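Local coordinates for protein beta-galacturonidase (Eisenbergiella tayi, PDB 6NCW) that acts as a glycoside hydrolase of family 2, probably removing terminal beta-linked hexuronic acids such as galacturonate from its substrates, at residues F62-K65 / G66-L70; I263-G267 / R268-I272. All coordinates share one frame; numbering follows the deposited sequence.

Contact 1: residues F62-K65 / G66-L70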
ATOM      1  N   PHE A  62       4.810 -23.889 -39.816  1.00 30.61           N
ATOM      2  CA  PHE A  62       5.404 -25.151 -39.411  1.00 31.78           C
ATOM      3  C   PHE A  62       5.725 -25.947 -40.663  1.00 38.14           C
ATOM      4  O   PHE A  62       5.241 -25.642 -41.755  1.00 35.00           O
ATOM      5  CB  PHE A  62       4.499 -25.949 -38.455  1.00 28.50           C
ATOM      6  CG  PHE A  62       3.225 -26.448 -39.072  1.00 31.48           C
ATOM      7  CD1 PHE A  62       3.123 -27.766 -39.523  1.00 33.46           C
ATOM      8  CD2 PHE A  62       2.114 -25.627 -39.169  1.00 32.57           C
ATOM      9  CE1 PHE A  62       1.939 -28.242 -40.087  1.00 36.04           C
ATOM     10  CE2 PHE A  62       0.922 -26.098 -39.733  1.00 31.07           C
ATOM     11  CZ  PHE A  62       0.838 -27.404 -40.192  1.00 35.27           C
ATOM     12  N   GLU A  63       6.551 -26.971 -40.487  1.00 36.04           N
ATOM     13  CA  GLU A  63       7.025 -27.816 -41.573  1.00 40.13           C
ATOM     14  C   GLU A  63       6.592 -29.247 -41.304  1.00 39.05           C
ATOM     15  O   GLU A  63       6.866 -29.785 -40.226  1.00 41.39           O
ATOM     16  CB  GLU A  63       8.543 -27.728 -41.696  1.00 41.88           C
ATOM     17  CG  GLU A  63       9.124 -28.489 -42.868  1.00 52.26           C
ATOM     18  CD  GLU A  63      10.549 -28.057 -43.176  1.00 67.77           C
ATOM     19  OE1 GLU A  63      11.082 -27.193 -42.437  1.00 69.73           O
ATOM     20  OE2 GLU A  63      11.130 -28.573 -44.156  1.00 74.44           O
ATOM     21  N   ALA A  64       5.907 -29.854 -42.268  1.00 37.91           N
ATOM     22  CA  ALA A  64       5.357 -31.185 -42.051  1.00 40.94           C
ATOM     23  C   ALA A  64       4.901 -31.771 -43.376  1.00 39.62           C
ATOM     24  O   ALA A  64       4.672 -31.045 -44.349  1.00 36.77           O
ATOM     25  CB  ALA A  64       4.183 -31.155 -41.070  1.00 43.85           C
ATOM     26  N   LYS A  65       4.720 -33.096 -43.371  1.00 41.45           N
ATOM     27  CA  LYS A  65       4.312 -33.879 -44.533  1.00 42.64           C
ATOM     28  C   LYS A  65       3.432 -35.038 -44.079  1.00 44.02           C
ATOM     29  O   LYS A  65       3.592 -35.571 -42.975  1.00 39.36           O
ATOM     30  CB  LYS A  65       5.527 -34.447 -45.286  1.00 47.12           C
ATOM     31  CG  LYS A  65       6.362 -35.416 -44.415  1.00 51.28           C
ATOM     32  CD  LYS A  65       7.162 -36.434 -45.223  1.00 61.50           C
ATOM     33  CE  LYS A  65       8.624 -36.023 -45.353  1.00 61.77           C
ATOM     34  NZ  LYS A  65       9.274 -35.782 -44.027  1.00 69.83           N
ATOM     35  N   GLY A  66       2.523 -35.449 -44.952  1.00 39.45           N
ATOM     36  CA  GLY A  66       1.777 -36.659 -44.677  1.00 36.95           C
ATOM     37  C   GLY A  66       0.635 -36.421 -43.706  1.00 37.55           C
ATOM     38  O   GLY A  66       0.029 -35.354 -43.669  1.00 38.45           O
ATOM     39  N   ASN A  67       0.328 -37.452 -42.928  1.00 36.44           N
ATOM     40  CA  ASN A  67      -0.721 -37.357 -41.923  1.00 36.67           C
ATOM     41  C   ASN A  67      -0.177 -36.668 -40.673  1.00 34.55           C
ATOM     42  O   ASN A  67       0.836 -37.100 -40.107  1.00 32.12           O
ATOM     43  CB  ASN A  67      -1.246 -38.747 -41.559  1.00 33.83           C
ATOM     44  CG  ASN A  67      -2.028 -39.401 -42.679  1.00 35.88           C
ATOM     45  OD1 ASN A  67      -2.523 -38.738 -43.593  1.00 33.51           O
ATOM     46  ND2 ASN A  67      -2.152 -40.716 -42.602  1.00 34.78           N
ATOM     47  N   ILE A  68      -0.861 -35.610 -40.234  1.00 32.99           N
ATOM     48  CA  ILE A  68      -0.427 -34.844 -39.074  1.00 30.46           C
ATOM     49  C   ILE A  68      -1.555 -34.728 -38.055  1.00 34.30           C
ATOM     50  O   ILE A  68      -2.744 -34.836 -38.374  1.00 29.99           O
ATOM     51  CB  ILE A  68       0.070 -33.435 -39.451  1.00 30.06           C
ATOM     52  CG1 ILE A  68      -1.094 -32.559 -39.909  1.00 33.35           C
ATOM     53  CG2 ILE A  68       1.169 -33.519 -40.506  1.00 31.60           C
ATOM     54  CD1 ILE A  68      -0.740 -31.079 -40.053  1.00 33.42           C
ATOM     55  N   ARG A  69      -1.154 -34.483 -36.812  1.00 31.49           N
ATOM     56  CA  ARG A  69      -2.066 -34.191 -35.718  1.00 31.32           C
ATOM     57  C   ARG A  69      -1.555 -32.943 -35.021  1.00 28.20           C
ATOM     58  O   ARG A  69      -0.387 -32.888 -34.619  1.00 26.19           O
ATOM     59  CB  ARG A  69      -2.145 -35.371 -34.746  1.00 29.76           C
ATOM     60  CG  ARG A  69      -3.074 -35.187 -33.566  1.00 30.63           C
ATOM     61  CD  ARG A  69      -2.974 -36.409 -32.651  1.00 32.90           C
ATOM     62  NE  ARG A  69      -3.764 -36.245 -31.441  1.00 42.65           N
ATOM     63  CZ  ARG A  69      -3.258 -36.120 -30.219  1.00 40.65           C
ATOM     64  NH1 ARG A  69      -1.942 -36.151 -30.028  1.00 32.42           N
ATOM     65  NH2 ARG A  69      -4.079 -35.964 -29.183  1.00 42.73           N
ATOM     66  N   LEU A  70      -2.408 -31.937 -34.910  1.00 29.94           N
ATOM     67  CA  LEU A  70      -2.134 -30.767 -34.083  1.00 31.26           C
ATOM     68  C   LEU A  70      -2.918 -30.912 -32.785  1.00 31.86           C
ATOM     69  O   LEU A  70      -4.152 -30.949 -32.813  1.00 30.59           O
ATOM     70  CB  LEU A  70      -2.529 -29.481 -34.800  1.00 28.02           C
ATOM     71  CG  LEU A  70      -1.754 -29.185 -36.078  1.00 32.02           C
ATOM     72  CD1 LEU A  70      -2.642 -28.425 -37.051  1.00 30.10           C
ATOM     73  CD2 LEU A  70      -0.521 -28.380 -35.742  1.00 28.82           C
TER
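The carbonyl oxygen of Lys65 faces the inside of the bend toward Ile68, with Lys65 O 4.0 Å from Ile68 CG2 and 3.8 Å from Asn67 N. No hydrogen bond joins 62-65 to 66-70; the arms meet through hydrocarbon. Ile68 reaches back with both branches. Its CG1 lies between the backbone N and the carbonyl carbon (chi1 70°), which leaves CG2 beside the backbone N. There the CG2 methyl meets the Ala64 methyl, Ile68 CG2 lying 3.9 Å from Ala64 CB, while the longer branch goes on to the phenyl ring of Phe62. Ring and branch point at each other from the two arms, and the end methyl meets the ring obliquely, with Ile68 CD1 3.9 Å from Phe62 CE1 and 4.0 Å from Phe62 CZ. With the CA atoms of Phe62 and Leu70 10.8 Å apart the backbones cannot pair; the ring and the Ile68 branch fill the space between. At the apex Gly66 has a positive phi of 80°, and the chain turns its corner at Asn67. The Asn67 amide is held at both ends, OD1 by Asp104 N and ND2 by Gly148 O, while Ala64 O accepts a bond from His110. Leu144 packs on Phe62, Ala64 and Leu70. The chain thus arches from strand 55-63 of one antiparallel sheet to strand 68-72 of another, as in a beta sandwich. The Asn67 amide, the Ala64 carbonyl and much of the backbone bond to neighbouring strands and loops, whereas the arms are joined by dispersion and the burial of Phe62, Ala64 and Ile68.

Contact 2: residues I263-G267 / R268-I272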
ATOM      1  N   ILE A 263     -13.540 -41.660   3.411  1.00 29.13           N
ATOM      2  CA  ILE A 263     -12.824 -41.685   2.141  1.00 23.97           C
ATOM      3  C   ILE A 263     -11.522 -42.435   2.386  1.00 27.61           C
ATOM      4  O   ILE A 263     -10.690 -42.000   3.188  1.00 29.49           O
ATOM      5  CB  ILE A 263     -12.553 -40.266   1.620  1.00 25.36           C
ATOM      6  CG1 ILE A 263     -13.847 -39.460   1.519  1.00 22.36           C
ATOM      7  CG2 ILE A 263     -11.890 -40.313   0.257  1.00 23.79           C
ATOM      8  CD1 ILE A 263     -13.602 -37.982   1.149  1.00 20.26           C
ATOM      9  N   LEU A 264     -11.342 -43.563   1.707  1.00 27.71           N
ATOM     10  CA  LEU A 264     -10.226 -44.457   1.976  1.00 26.20           C
ATOM     11  C   LEU A 264      -9.217 -44.373   0.840  1.00 26.22           C
ATOM     12  O   LEU A 264      -9.563 -44.603  -0.322  1.00 26.31           O
ATOM     13  CB  LEU A 264     -10.704 -45.896   2.149  1.00 26.31           C
ATOM     14  CG  LEU A 264     -11.697 -46.264   3.248  1.00 27.29           C
ATOM     15  CD1 LEU A 264     -12.042 -47.740   3.109  1.00 31.43           C
ATOM     16  CD2 LEU A 264     -11.120 -45.967   4.624  1.00 25.72           C
ATOM     17  N   LEU A 265      -7.970 -44.071   1.179  1.00 27.16           N
ATOM     18  CA  LEU A 265      -6.865 -44.127   0.229  1.00 27.98           C
ATOM     19  C   LEU A 265      -5.947 -45.275   0.633  1.00 25.67           C
ATOM     20  O   LEU A 265      -5.360 -45.242   1.717  1.00 28.14           O
ATOM     21  CB  LEU A 265      -6.106 -42.804   0.212  1.00 24.33           C
ATOM     22  CG  LEU A 265      -4.795 -42.777  -0.541  1.00 25.50           C
ATOM     23  CD1 LEU A 265      -5.039 -42.874  -2.033  1.00 25.33           C
ATOM     24  CD2 LEU A 265      -4.074 -41.510  -0.185  1.00 24.24           C
ATOM     25  N   ASN A 266      -5.826 -46.290  -0.226  1.00 28.10           N
ATOM     26  CA  ASN A 266      -5.035 -47.483   0.110  1.00 29.52           C
ATOM     27  C   ASN A 266      -5.448 -48.060   1.458  1.00 27.26           C
ATOM     28  O   ASN A 266      -4.611 -48.546   2.224  1.00 30.02           O
ATOM     29  CB  ASN A 266      -3.535 -47.185   0.113  1.00 27.20           C
ATOM     30  CG  ASN A 266      -3.040 -46.751  -1.236  1.00 31.32           C
ATOM     31  OD1 ASN A 266      -3.674 -47.039  -2.244  1.00 28.50           O
ATOM     32  ND2 ASN A 266      -1.921 -46.036  -1.266  1.00 33.04           N
ATOM     33  N   GLY A 267      -6.737 -47.972   1.773  1.00 29.24           N
ATOM     34  CA  GLY A 267      -7.267 -48.550   2.982  1.00 27.03           C
ATOM     35  C   GLY A 267      -7.246 -47.659   4.200  1.00 28.76           C
ATOM     36  O   GLY A 267      -7.740 -48.079   5.255  1.00 31.48           O
ATOM     37  N   ARG A 268      -6.699 -46.449   4.107  1.00 26.34           N
ATOM     38  CA  ARG A 268      -6.564 -45.561   5.259  1.00 30.52           C
ATOM     39  C   ARG A 268      -7.569 -44.418   5.170  1.00 24.71           C
ATOM     40  O   ARG A 268      -7.856 -43.924   4.076  1.00 28.75           O
ATOM     41  CB  ARG A 268      -5.138 -45.000   5.350  1.00 29.18           C
ATOM     42  CG  ARG A 268      -4.080 -46.075   5.211  1.00 33.86           C
ATOM     43  CD  ARG A 268      -2.688 -45.535   5.484  1.00 35.31           C
ATOM     44  NE  ARG A 268      -2.580 -45.036   6.852  1.00 39.70           N
ATOM     45  CZ  ARG A 268      -1.504 -44.429   7.338  1.00 43.14           C
ATOM     46  NH1 ARG A 268      -0.435 -44.246   6.564  1.00 42.05           N
ATOM     47  NH2 ARG A 268      -1.499 -43.996   8.593  1.00 42.01           N
ATOM     48  N   LYS A 269      -8.105 -44.008   6.320  1.00 23.65           N
ATOM     49  CA  LYS A 269      -9.133 -42.969   6.372  1.00 31.09           C
ATOM     50  C   LYS A 269      -8.480 -41.616   6.131  1.00 26.30           C
ATOM     51  O   LYS A 269      -7.763 -41.106   6.993  1.00 23.83           O
ATOM     52  CB  LYS A 269      -9.871 -42.979   7.711  1.00 26.83           C
ATOM     53  CG  LYS A 269     -10.638 -44.265   7.954  1.00 39.56           C
ATOM     54  CD  LYS A 269     -11.203 -44.353   9.372  1.00 46.76           C
ATOM     55  CE  LYS A 269     -12.003 -45.649   9.567  1.00 48.72           C
ATOM     56  NZ  LYS A 269     -13.020 -45.532  10.668  1.00 55.48           N
ATOM     57  N   LEU A 270      -8.760 -41.030   4.970  1.00 23.23           N
ATOM     58  CA  LEU A 270      -8.126 -39.797   4.522  1.00 25.74           C
ATOM     59  C   LEU A 270      -8.685 -38.565   5.237  1.00 22.95           C
ATOM     60  O   LEU A 270      -9.894 -38.446   5.447  1.00 23.69           O
ATOM     61  CB  LEU A 270      -8.337 -39.674   3.015  1.00 27.13           C
ATOM     62  CG  LEU A 270      -7.485 -38.746   2.178  1.00 30.51           C
ATOM     63  CD1 LEU A 270      -6.013 -39.014   2.390  1.00 27.56           C
ATOM     64  CD2 LEU A 270      -7.868 -39.007   0.743  1.00 23.66           C
ATOM     65  N   ARG A 271      -7.791 -37.649   5.625  1.00 23.56           N
ATOM     66  CA  ARG A 271      -8.164 -36.301   6.046  1.00 23.51           C
ATOM     67  C   ARG A 271      -7.700 -35.306   4.982  1.00 23.52           C
ATOM     68  O   ARG A 271      -6.502 -35.223   4.682  1.00 23.29           O
ATOM     69  CB  ARG A 271      -7.560 -35.938   7.400  1.00 21.94           C
ATOM     70  CG  ARG A 271      -7.895 -34.504   7.812  1.00 25.70           C
ATOM     71  CD  ARG A 271      -7.089 -34.006   9.017  1.00 22.82           C
ATOM     72  NE  ARG A 271      -7.456 -34.700  10.247  1.00 27.29           N
ATOM     73  CZ  ARG A 271      -6.737 -35.680  10.781  1.00 28.19           C
ATOM     74  NH1 ARG A 271      -5.613 -36.069  10.197  1.00 29.82           N
ATOM     75  NH2 ARG A 271      -7.143 -36.270  11.897  1.00 33.05           N
ATOM     76  N   ILE A 272      -8.640 -34.554   4.423  1.00 20.51           N
ATOM     77  CA  ILE A 272      -8.348 -33.564   3.390  1.00 21.70           C
ATOM     78  C   ILE A 272      -7.977 -32.233   4.043  1.00 20.62           C
ATOM     79  O   ILE A 272      -8.768 -31.662   4.803  1.00 20.15           O
ATOM     80  CB  ILE A 272      -9.541 -33.403   2.434  1.00 23.66           C
ATOM     81  CG1 ILE A 272      -9.773 -34.709   1.688  1.00 23.70           C
ATOM     82  CG2 ILE A 272      -9.293 -32.295   1.413  1.00 20.97           C
ATOM     83  CD1 ILE A 272      -8.596 -35.136   0.850  1.00 23.34           C
TER
HETATM   84  O   HOH W   1     -12.273 -39.810   5.308  1.00 25.86           O
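Leu265 and Arg268 form an antiparallel hydrogen-bonded pair at the end of a tight hairpin. Leu265 N bonds to Arg268 O (2.9 Å), and Arg268 N returns a hydrogen bond to Leu265 O (3.0 Å). Arg268 O also receives a CA-H contact, with Leu264 CA 3.2 Å away. One step further along, Leu270 N reaches Ile263 O over 2.8 Å in a nearly straight bond (172° at the hydrogen). A water then continues the ladder, accepting from Ile263 N and donating to Leu270 O.

Side chains also meet across the strands on both faces. On one, Leu264 and the non-hydrogen-bonded partner Lys269 run side by side, Leu264 CD2 lying 3.8 Å from Lys269 CG. On the face of Leu265 and Arg268, the arginine CB lies close to Leu265 O. Beyond this pair Leu265 and Leu270 cross at a slant, each with CG anti to its backbone N (chi1 170° and -162°), and their methyls touch with Leu265 CD2 4.1 Å from Leu270 CD1. Ile263 CG2 adds a looser contact, 4.3 Å from Leu270 CD2.

Further out, the amide of Asn266 is bonded to the backbone of Glu255 and Trp223, while the guanidinium of Arg268 forms a salt bridge with Glu560 and a cation-pi contact with Tyr558. Ile263 packs on Leu462 and Pro460. Asn266 and Gly267 occupy the two corners of a type I' turn, both with positive phi, the classic two-residue beta hairpin. Its second arm is the start of strand 268-276, which goes on to pair in parallel with strands 307-309 and 504-509 of the TIM barrel.

In the fold
Contact 1 and contact 2 are both short-range reversals of the chain, but of different kinds: the two arms of residues 62-70 pass between two sheets without pairing with each other, whereas residues 263-272 fold back within one sheet. They lie on opposite sides of the chain's centre, 46 Å apart between centres and about 28 Å between nearest atoms, and do not touch. Contact 1 belongs to the N-terminal beta sandwich and contact 2 to the hairpin that begins the first barrel strand. Both are remote from the galacturonate site, whose residues include Asp131 from the N-terminal part and His312, Asn377 and Glu465, which sit at or just beyond the C-terminal ends of barrel strands.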